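N-terminal acetyltransferase-like protein (PDB 5NNP) is probably the TPR-repeat auxiliary subunit of an N-terminal acetyltransferase of the NatA type, which would support the transfer of acetyl groups to protein N-termini. Local coordinates at residues S111-I123 and Y131-P143. Numbering follows the deposited sequence.
Sequences SHQIQRDLAVLQI and YVQSRLNMLKARP
Ser134 fits as a knob into the hole formed by Gln115, Leu118, Ala119 and Gln122, the central feature of a hairpin of consecutive helices within the protein's array of tetratricopeptide-type helices. The helical segments 112-123 and 131-141 run roughly antiparallel (149°), their axes 9.1 Å apart at closest approach. Small residues suit this centre: Ala119 CB lies 3.7 Å from Ser134 CB. Ser134 is a buried residue, and two glutamines serve its hydroxyl. Ser134 OG donates to Gln122 OE1 at 2.7 Å, approaching in the carbonyl plane on a lone pair, while Gln115 NE2 gives it a weak bond, bent to 133°. Gln115 reaches it because the chain, having left CB with CG anti to the backbone N (chi1 172°), turns back at chi2; its methylene CG meets Met138 CG at 3.5 Å. The flexible thioether of Met138 then fills in beside the Ala119 methyl.

Toward the turn between the helices the packing stays close. Ile123 lays its branched side chain over one face of the Tyr131 ring, CB standing 3.5 Å from the ring centroid in a CH-pi contact, and Arg135 CG lies over the opposite face, near the rim. Arg135 NH1 also donates to Tyr131 OH, giving the hydroxyl of this buried tyrosine a polar partner. With Tyr131 cut back to an alanine, Ile123 would probably lose the ring face it rests on and Arg135 NH1 its hydroxyl acceptor.

The other end is looser and faces solvent, which suits the polar His112 and the long, charged Arg142. Their side chains cross at about a right angle, and His112 ND1 is hydrogen-bonded to Glu110 O. Arg142 bends at chi2, bringing its NH1 back to Ala141 O, and His112 NE2 lies over one face of the guanidinium, 3.7 Å from Arg142 NH2.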
# COMPACT_ATOMS: atom_id res chain seq x y z
N SER A 111 24.79 3.16 27.86
CA SER A 111 24.71 2.22 26.74
C SER A 111 24.05 2.79 25.48
O SER A 111 22.84 2.88 25.40
CB SER A 111 23.95 0.97 27.14
OG SER A 111 23.76 0.17 26.01
N HIS A 112 24.86 3.15 24.49
CA HIS A 112 24.32 3.69 23.25
C HIS A 112 23.50 2.65 22.50
O HIS A 112 22.55 3.00 21.80
CB HIS A 112 25.43 4.23 22.36
CG HIS A 112 25.98 5.55 22.83
ND1 HIS A 112 26.60 5.70 24.05
CD2 HIS A 112 25.98 6.78 22.25
CE1 HIS A 112 26.96 6.96 24.20
NE2 HIS A 112 26.60 7.63 23.13
N GLN A 113 23.86 1.37 22.65
CA GLN A 113 23.16 0.32 21.94
C GLN A 113 21.75 0.14 22.49
O GLN A 113 20.77 -0.03 21.75
CB GLN A 113 23.91 -1.00 22.03
CG GLN A 113 23.17 -2.16 21.38
CD GLN A 113 23.78 -3.52 21.70
OE1 GLN A 113 24.49 -3.68 22.70
NE2 GLN A 113 23.52 -4.50 20.85
N ILE A 114 21.65 0.15 23.82
CA ILE A 114 20.37 -0.05 24.46
C ILE A 114 19.43 1.11 24.12
O ILE A 114 18.25 0.88 23.82
CB ILE A 114 20.54 -0.22 25.98
CG1 ILE A 114 21.21 -1.56 26.26
CG2 ILE A 114 19.19 -0.12 26.69
CD1 ILE A 114 21.52 -1.83 27.73
N GLN A 115 19.95 2.33 24.15
CA GLN A 115 19.13 3.51 23.85
C GLN A 115 18.71 3.52 22.40
O GLN A 115 17.60 3.92 22.07
CB GLN A 115 19.90 4.81 24.17
CG GLN A 115 19.20 6.10 23.70
CD GLN A 115 17.87 6.36 24.43
OE1 GLN A 115 17.82 7.14 25.37
NE2 GLN A 115 16.80 5.70 24.00
N ARG A 116 19.62 3.08 21.53
CA ARG A 116 19.36 3.03 20.09
C ARG A 116 18.20 2.08 19.78
O ARG A 116 17.29 2.44 19.03
CB ARG A 116 20.62 2.60 19.35
CG ARG A 116 20.52 2.61 17.84
CD ARG A 116 21.89 2.42 17.21
NE ARG A 116 22.67 1.35 17.85
CZ ARG A 116 22.69 0.08 17.43
NH1 ARG A 116 21.96 -0.28 16.38
NH2 ARG A 116 23.42 -0.83 18.07
N ASP A 117 18.23 0.90 20.38
CA ASP A 117 17.29 -0.16 20.06
C ASP A 117 15.93 0.10 20.67
O ASP A 117 14.91 -0.19 20.05
CB ASP A 117 17.85 -1.49 20.51
CG ASP A 117 19.03 -1.93 19.65
OD1 ASP A 117 19.06 -1.57 18.45
OD2 ASP A 117 19.93 -2.62 20.16
N LEU A 118 15.93 0.68 21.86
CA LEU A 118 14.69 1.07 22.52
C LEU A 118 13.93 2.14 21.73
O LEU A 118 12.72 2.09 21.58
CB LEU A 118 14.99 1.59 23.93
CG LEU A 118 13.86 2.31 24.64
CD1 LEU A 118 12.78 1.32 25.05
CD2 LEU A 118 14.39 3.06 25.85
N ALA A 119 14.66 3.13 21.25
CA ALA A 119 14.05 4.23 20.53
C ALA A 119 13.33 3.71 19.30
O ALA A 119 12.23 4.16 18.97
CB ALA A 119 15.11 5.26 20.14
N VAL A 120 13.98 2.76 18.63
CA VAL A 120 13.40 2.15 17.44
C VAL A 120 12.11 1.45 17.83
O VAL A 120 11.06 1.69 17.24
CB VAL A 120 14.38 1.15 16.77
CG1 VAL A 120 13.68 0.40 15.69
CG2 VAL A 120 15.61 1.88 16.22
N LEU A 121 12.18 0.60 18.85
CA LEU A 121 11.01 -0.12 19.34
C LEU A 121 9.88 0.83 19.71
O LEU A 121 8.70 0.57 19.42
CB LEU A 121 11.39 -1.00 20.54
CG LEU A 121 12.26 -2.24 20.29
CD1 LEU A 121 12.87 -2.72 21.57
CD2 LEU A 121 11.43 -3.36 19.66
N GLN A 122 10.22 1.94 20.35
CA GLN A 122 9.20 2.86 20.82
C GLN A 122 8.42 3.51 19.67
O GLN A 122 7.19 3.63 19.75
CB GLN A 122 9.81 3.94 21.70
CG GLN A 122 10.11 3.49 23.10
CD GLN A 122 11.02 4.48 23.82
OE1 GLN A 122 12.02 4.95 23.27
NE2 GLN A 122 10.67 4.80 25.06
N ILE A 123 9.12 3.93 18.63
CA ILE A 123 8.42 4.55 17.51
C ILE A 123 7.65 3.46 16.74
O ILE A 123 6.52 3.69 16.28
CB ILE A 123 9.36 5.34 16.56
CG1 ILE A 123 8.55 6.12 15.53
CG2 ILE A 123 10.33 4.42 15.87
CD1 ILE A 123 7.41 6.99 16.12
N TYR A 131 9.48 8.15 22.63
CA TYR A 131 10.37 8.29 21.48
C TYR A 131 11.01 9.66 21.53
O TYR A 131 12.19 9.83 21.23
CB TYR A 131 9.59 8.10 20.17
CG TYR A 131 10.44 8.07 18.93
CD1 TYR A 131 11.52 7.21 18.85
CD2 TYR A 131 10.16 8.87 17.84
CE1 TYR A 131 12.31 7.16 17.73
CE2 TYR A 131 10.95 8.83 16.70
CZ TYR A 131 12.02 7.97 16.66
OH TYR A 131 12.83 7.91 15.55
N VAL A 132 10.21 10.64 21.92
CA VAL A 132 10.72 11.97 22.12
C VAL A 132 11.83 11.99 23.17
O VAL A 132 12.92 12.50 22.92
CB VAL A 132 9.60 12.93 22.56
CG1 VAL A 132 10.18 14.23 23.15
CG2 VAL A 132 8.67 13.22 21.39
N GLN A 133 11.56 11.43 24.34
CA GLN A 133 12.58 11.36 25.38
C GLN A 133 13.86 10.70 24.86
O GLN A 133 14.97 11.20 25.07
CB GLN A 133 12.05 10.61 26.59
CG GLN A 133 12.92 10.74 27.82
CD GLN A 133 12.37 9.96 29.00
OE1 GLN A 133 11.23 9.50 28.97
NE2 GLN A 133 13.19 9.79 30.03
N SER A 134 13.70 9.57 24.17
CA SER A 134 14.84 8.86 23.61
C SER A 134 15.68 9.73 22.67
O SER A 134 16.91 9.78 22.79
CB SER A 134 14.36 7.62 22.87
OG SER A 134 14.04 6.60 23.79
N ARG A 135 15.03 10.41 21.74
CA ARG A 135 15.73 11.21 20.76
C ARG A 135 16.40 12.40 21.39
O ARG A 135 17.50 12.79 20.97
CB ARG A 135 14.79 11.66 19.65
CG ARG A 135 14.41 10.54 18.76
CD ARG A 135 15.66 9.82 18.34
NE ARG A 135 15.34 8.75 17.40
CZ ARG A 135 16.21 8.15 16.61
NH1 ARG A 135 15.80 7.19 15.78
NH2 ARG A 135 17.50 8.52 16.65
N LEU A 136 15.74 12.99 22.38
CA LEU A 136 16.32 14.12 23.10
C LEU A 136 17.62 13.67 23.76
O LEU A 136 18.63 14.36 23.73
CB LEU A 136 15.35 14.67 24.14
CG LEU A 136 15.75 15.89 24.97
CD1 LEU A 136 16.25 17.00 24.06
CD2 LEU A 136 14.54 16.36 25.77
N ASN A 137 17.58 12.47 24.31
CA ASN A 137 18.74 11.86 24.90
C ASN A 137 19.83 11.59 23.90
O ASN A 137 20.98 11.94 24.11
CB ASN A 137 18.33 10.56 25.56
CG ASN A 137 18.59 10.58 27.00
OD1 ASN A 137 17.79 11.13 27.76
ND2 ASN A 137 19.70 10.01 27.40
N MET A 138 19.46 10.93 22.80
CA MET A 138 20.43 10.64 21.76
C MET A 138 21.04 11.93 21.22
O MET A 138 22.24 12.02 21.01
CB MET A 138 19.77 9.82 20.66
CG MET A 138 19.17 8.53 21.20
SD MET A 138 18.32 7.47 20.02
CE MET A 138 19.73 6.84 19.10
N LEU A 139 20.21 12.95 21.01
CA LEU A 139 20.69 14.25 20.54
C LEU A 139 21.66 14.90 21.54
O LEU A 139 22.65 15.54 21.16
CB LEU A 139 19.49 15.17 20.27
CG LEU A 139 19.81 16.63 19.97
CD1 LEU A 139 20.65 16.77 18.71
CD2 LEU A 139 18.53 17.46 19.88
N LYS A 140 21.37 14.75 22.82
CA LYS A 140 22.24 15.30 23.85
C LYS A 140 23.60 14.63 23.78
O LYS A 140 24.64 15.25 23.99
CB LYS A 140 21.61 15.11 25.22
CG LYS A 140 21.87 16.22 26.16
CD LYS A 140 21.09 16.02 27.44
CE LYS A 140 21.20 14.59 27.92
NZ LYS A 140 20.65 14.42 29.29
N ALA A 141 23.59 13.34 23.48
CA ALA A 141 24.82 12.56 23.44
C ALA A 141 25.65 12.83 22.19
O ALA A 141 26.87 12.79 22.24
CB ALA A 141 24.50 11.09 23.56
N ARG A 142 24.98 13.08 21.06
CA ARG A 142 25.68 13.29 19.79
C ARG A 142 25.07 14.44 18.96
O ARG A 142 24.50 14.21 17.88
CB ARG A 142 25.70 11.99 18.99
CG ARG A 142 26.43 10.84 19.64
CD ARG A 142 27.93 11.06 19.60
NE ARG A 142 28.68 9.95 20.19
CZ ARG A 142 29.15 9.93 21.44
NH1 ARG A 142 28.94 10.96 22.25
NH2 ARG A 142 29.82 8.87 21.87
N PRO A 143 25.21 15.68 19.43
CA PRO A 143 24.60 16.86 18.80
C PRO A 143 25.39 17.42 17.60
O PRO A 143 24.97 18.39 16.97
CB PRO A 143 24.59 17.89 19.93
CG PRO A 143 25.82 17.53 20.75
CD PRO A 143 25.94 16.01 20.67